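Local atomic coordinates of CBS domain-containing protein (Thermoplasma acidophilum DSM 1728, PDB entry 1PVM), a protein that is of unknown function but pairs two CBS domains with a zinc-ribbon-like domain whose four cysteines bind metal, iron having been observed there. Residues M9-F19 with V119-Y130. Residues are numbered along the deposited sequence; the frame is centred on the assembly and turned at random.
Sequences MRVEKIMNSNF and VGIVTLTDLSRY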
loop_
_atom_site.group_PDB
_atom_site.type_symbol
_atom_site.label_atom_id
_atom_site.label_comp_id
_atom_site.label_asym_id
_atom_site.label_seq_id
_atom_site.Cartn_x
_atom_site.Cartn_y
_atom_site.Cartn_z
ATOM N N MET B 9 25.086 7.792 -4.105
ATOM C CA MET B 9 25.050 6.948 -2.915
ATOM C C MET B 9 24.837 5.494 -3.349
ATOM O O MET B 9 23.876 5.202 -4.054
ATOM C CB MET B 9 23.892 7.398 -2.015
ATOM C CG MET B 9 23.734 6.613 -0.730
ATOM S SD MET B 9 25.188 6.754 0.311
ATOM C CE MET B 9 25.112 8.489 0.745
ATOM N N ARG B 10 25.722 4.580 -2.953
ATOM C CA ARG B 10 25.526 3.186 -3.346
ATOM C C ARG B 10 24.400 2.617 -2.488
ATOM O O ARG B 10 24.343 2.870 -1.285
ATOM C CB ARG B 10 26.814 2.364 -3.180
ATOM C CG ARG B 10 27.162 1.942 -1.773
ATOM C CD ARG B 10 28.528 1.255 -1.728
ATOM N NE ARG B 10 28.490 -0.194 -1.941
ATOM C CZ ARG B 10 29.085 -0.824 -2.952
ATOM N NH1 ARG B 10 29.758 -0.138 -3.868
ATOM N NH2 ARG B 10 29.044 -2.148 -3.030
ATOM N N VAL B 11 23.504 1.854 -3.115
ATOM C CA VAL B 11 22.345 1.278 -2.423
ATOM C C VAL B 11 22.677 0.579 -1.126
ATOM O O VAL B 11 21.959 0.713 -0.138
ATOM C CB VAL B 11 21.605 0.222 -3.260
ATOM C CG1 VAL B 11 20.120 0.266 -2.915
ATOM C CG2 VAL B 11 21.845 0.424 -4.712
ATOM N N GLU B 12 23.750 -0.199 -1.157
ATOM C CA GLU B 12 24.206 -0.961 -0.007
ATOM C C GLU B 12 24.225 -0.150 1.287
ATOM O O GLU B 12 23.914 -0.672 2.356
ATOM C CB GLU B 12 25.598 -1.514 -0.312
ATOM C CG GLU B 12 26.196 -2.395 0.761
ATOM C CD GLU B 12 27.514 -3.008 0.313
ATOM O OE1 GLU B 12 28.379 -2.260 -0.199
ATOM O OE2 GLU B 12 27.686 -4.236 0.474
ATOM N N LYS B 13 24.571 1.130 1.185
ATOM C CA LYS B 13 24.652 2.009 2.351
ATOM C C LYS B 13 23.322 2.511 2.915
ATOM O O LYS B 13 23.273 2.973 4.056
ATOM C CB LYS B 13 25.510 3.232 2.027
ATOM C CG LYS B 13 26.955 2.937 1.685
ATOM C CD LYS B 13 27.735 4.241 1.533
ATOM C CE LYS B 13 29.216 3.982 1.324
ATOM N NZ LYS B 13 29.803 3.180 2.439
ATOM N N ILE B 14 22.250 2.429 2.132
ATOM C CA ILE B 14 20.957 2.930 2.596
ATOM C C ILE B 14 19.862 1.877 2.687
ATOM O O ILE B 14 18.762 2.162 3.157
ATOM C CB ILE B 14 20.452 4.078 1.687
ATOM C CG1 ILE B 14 20.081 3.532 0.305
ATOM C CG2 ILE B 14 21.531 5.142 1.557
ATOM C CD1 ILE B 14 19.615 4.589 -0.672
ATOM N N MET B 15 20.164 0.669 2.232
ATOM C CA MET B 15 19.202 -0.423 2.265
ATOM C C MET B 15 18.941 -0.858 3.705
ATOM O O MET B 15 19.689 -0.508 4.619
ATOM C CB MET B 15 19.745 -1.618 1.482
ATOM C CG MET B 15 20.902 -2.310 2.191
ATOM S SD MET B 15 21.633 -3.631 1.234
ATOM C CE MET B 15 22.947 -4.163 2.320
ATOM N N ASN B 16 17.875 -1.626 3.896
ATOM C CA ASN B 16 17.528 -2.136 5.213
ATOM C C ASN B 16 18.095 -3.552 5.300
ATOM O O ASN B 16 17.577 -4.473 4.670
ATOM C CB ASN B 16 16.008 -2.163 5.385
ATOM C CG ASN B 16 15.583 -2.630 6.763
ATOM O OD1 ASN B 16 14.391 -2.660 7.077
ATOM N ND2 ASN B 16 16.552 -2.998 7.592
ATOM N N SER B 17 19.166 -3.710 6.072
ATOM C CA SER B 17 19.823 -5.002 6.236
ATOM C C SER B 17 19.103 -5.889 7.242
ATOM O O SER B 17 19.406 -7.077 7.365
ATOM C CB SER B 17 21.269 -4.797 6.695
ATOM O OG SER B 17 22.009 -4.076 5.727
ATOM N N ASN B 18 18.149 -5.310 7.955
ATOM C CA ASN B 18 17.397 -6.042 8.962
ATOM C C ASN B 18 16.050 -6.510 8.412
ATOM O O ASN B 18 15.055 -6.548 9.132
ATOM C CB ASN B 18 17.173 -5.150 10.185
ATOM C CG ASN B 18 16.731 -5.932 11.406
ATOM O OD1 ASN B 18 16.222 -5.359 12.372
ATOM N ND2 ASN B 18 16.934 -7.248 11.375
ATOM N N PHE B 19 16.021 -6.863 7.134
ATOM C CA PHE B 19 14.794 -7.325 6.492
ATOM C C PHE B 19 14.324 -8.668 7.052
ATOM O O PHE B 19 15.109 -9.434 7.618
ATOM C CB PHE B 19 15.021 -7.453 4.988
ATOM C CG PHE B 19 16.031 -8.498 4.619
ATOM C CD1 PHE B 19 15.634 -9.803 4.340
ATOM C CD2 PHE B 19 17.383 -8.186 4.576
ATOM C CE1 PHE B 19 16.572 -10.778 4.023
ATOM C CE2 PHE B 19 18.327 -9.152 4.261
ATOM C CZ PHE B 19 17.922 -10.452 3.983
ATOM N N VAL B 119 20.868 -9.254 0.515
ATOM C CA VAL B 119 21.456 -8.590 1.671
ATOM C C VAL B 119 20.594 -7.489 2.277
ATOM O O VAL B 119 20.917 -6.944 3.330
ATOM C CB VAL B 119 22.851 -8.022 1.329
ATOM C CG1 VAL B 119 23.809 -9.174 1.044
ATOM C CG2 VAL B 119 22.765 -7.081 0.124
ATOM N N GLY B 120 19.492 -7.162 1.617
ATOM C CA GLY B 120 18.623 -6.136 2.159
ATOM C C GLY B 120 17.468 -5.800 1.251
ATOM O O GLY B 120 17.267 -6.433 0.219
ATOM N N ILE B 121 16.681 -4.816 1.663
ATOM C CA ILE B 121 15.563 -4.350 0.861
ATOM C C ILE B 121 15.689 -2.838 0.839
ATOM O O ILE B 121 16.028 -2.228 1.855
ATOM C CB ILE B 121 14.192 -4.747 1.471
ATOM C CG1 ILE B 121 13.975 -6.257 1.311
ATOM C CG2 ILE B 121 13.063 -3.962 0.790
ATOM C CD1 ILE B 121 12.638 -6.747 1.827
ATOM N N VAL B 122 15.455 -2.240 -0.325
ATOM C CA VAL B 122 15.515 -0.788 -0.464
ATOM C C VAL B 122 14.129 -0.305 -0.907
ATOM O O VAL B 122 13.492 -0.911 -1.771
ATOM C CB VAL B 122 16.601 -0.359 -1.493
ATOM C CG1 VAL B 122 16.320 -0.972 -2.856
ATOM C CG2 VAL B 122 16.670 1.164 -1.573
ATOM N N THR B 123 13.663 0.774 -0.290
ATOM C CA THR B 123 12.348 1.334 -0.588
ATOM C C THR B 123 12.448 2.764 -1.091
ATOM O O THR B 123 13.500 3.390 -1.013
ATOM C CB THR B 123 11.473 1.389 0.669
ATOM O OG1 THR B 123 12.053 2.321 1.596
ATOM C CG2 THR B 123 11.369 0.016 1.324
ATOM N N LEU B 124 11.332 3.285 -1.588
ATOM C CA LEU B 124 11.294 4.660 -2.060
ATOM C C LEU B 124 11.640 5.595 -0.903
ATOM O O LEU B 124 12.281 6.623 -1.103
ATOM C CB LEU B 124 9.902 5.012 -2.594
ATOM C CG LEU B 124 9.694 6.492 -2.939
ATOM C CD1 LEU B 124 10.655 6.917 -4.044
ATOM C CD2 LEU B 124 8.260 6.708 -3.377
ATOM N N THR B 125 11.211 5.246 0.307
ATOM C CA THR B 125 11.511 6.089 1.461
ATOM C C THR B 125 13.025 6.207 1.647
ATOM O O THR B 125 13.546 7.303 1.875
ATOM C CB THR B 125 10.886 5.534 2.759
ATOM O OG1 THR B 125 9.467 5.423 2.597
ATOM C CG2 THR B 125 11.173 6.479 3.928
ATOM N N ASP B 126 13.726 5.078 1.555
ATOM C CA ASP B 126 15.183 5.070 1.690
ATOM C C ASP B 126 15.791 5.984 0.629
ATOM O O ASP B 126 16.640 6.820 0.920
ATOM C CB ASP B 126 15.734 3.656 1.486
ATOM C CG ASP B 126 15.242 2.680 2.528
ATOM O OD1 ASP B 126 15.206 1.466 2.232
ATOM O OD2 ASP B 126 14.902 3.119 3.645
ATOM N N LEU B 127 15.336 5.813 -0.605
ATOM C CA LEU B 127 15.837 6.583 -1.732
ATOM C C LEU B 127 15.464 8.059 -1.725
ATOM O O LEU B 127 16.194 8.883 -2.278
ATOM C CB LEU B 127 15.338 5.961 -3.037
ATOM C CG LEU B 127 15.729 4.511 -3.320
ATOM C CD1 LEU B 127 14.851 3.984 -4.436
ATOM C CD2 LEU B 127 17.204 4.417 -3.692
ATOM N N SER B 128 14.337 8.396 -1.106
ATOM C CA SER B 128 13.865 9.779 -1.086
ATOM C C SER B 128 14.855 10.790 -0.517
ATOM O O SER B 128 14.747 11.981 -0.798
ATOM C CB SER B 128 12.544 9.887 -0.313
ATOM O OG SER B 128 12.740 9.767 1.087
ATOM N N ARG B 129 15.807 10.324 0.286
ATOM C CA ARG B 129 16.792 11.224 0.880
ATOM C C ARG B 129 17.886 11.624 -0.106
ATOM O O ARG B 129 18.636 12.575 0.142
ATOM C CB ARG B 129 17.451 10.571 2.097
ATOM C CG ARG B 129 16.518 10.272 3.253
ATOM C CD ARG B 129 17.308 10.080 4.534
ATOM N NE ARG B 129 16.443 9.833 5.683
ATOM C CZ ARG B 129 15.791 8.695 5.892
ATOM N NH1 ARG B 129 15.907 7.694 5.028
ATOM N NH2 ARG B 129 15.024 8.558 6.966
ATOM N N TYR B 130 17.970 10.909 -1.226
ATOM C CA TYR B 130 19.009 11.173 -2.216
ATOM C C TYR B 130 18.534 11.531 -3.619
ATOM O O TYR B 130 19.176 12.315 -4.310
ATOM C CB TYR B 130 19.940 9.962 -2.293
ATOM C CG TYR B 130 20.432 9.543 -0.929
ATOM C CD1 TYR B 130 19.715 8.634 -0.157
ATOM C CD2 TYR B 130 21.569 10.130 -0.373
ATOM C CE1 TYR B 130 20.112 8.322 1.141
ATOM C CE2 TYR B 130 21.977 9.828 0.922
ATOM C CZ TYR B 130 21.246 8.928 1.673
ATOM O OH TYR B 130 21.642 8.643 2.958
HETATM O O HOH W 1 17.643 4.384 4.476
HETATM O O HOH W 2 16.537 1.065 5.141
#
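Ile14 packs against Tyr130 and Leu127 with two different branches. Its CG2 methyl lies 3.5 Å from Tyr130 CE1, approaching the ring obliquely, while CG1, wedged between the two main-chain arms of the residue (chi1 69°), carries CD1 to 3.9 Å from Leu127 CD2. Met9 supplies the second partner of the Tyr130 ring: its hooked chain holds CG over the centre of one face, 4.0 Å above the plane, in a CH-pi contact, and curls CE back to 3.4 Å from Tyr130 CE2, with SD oblique to the ring as a Met-aromatic contact. With Tyr130 reduced to an alanine, Met9 CG and CE would probably lose their aromatic surface and Ile14 CG2 its neighbour, a gap opening alongside both. Ile14 O faces the Asp126 carboxylate through water 1, which donates to Ile14 O and to Asp126 OD2; Asp126 also closes a capping box with Thr123 at the start of helix 124-127. Met15 lays CE 3.7 Å from Val119 CG2, and Phe19 brings CD2 to 3.4 Å from Gly120 CA. The backbones are joined where Asn16 N donates to Ile121 O (2.8 Å, nearly straight at 171°) and Ile121 N donates back to Asn16 O, a single antiparallel bridge at the outer edge of strand 118-123, whose Val119 and Gly120 form a classic beta bulge opposite Val111. Helix 94-104 backs Met9, Val11 and Ile14. Segment 9-19, largely within the first CBS repeat, thus bridges to the edge strand of the second and packs on helix 124-127 and Tyr130 beyond it, consistent with the intertwined repeats of a tandem CBS pair.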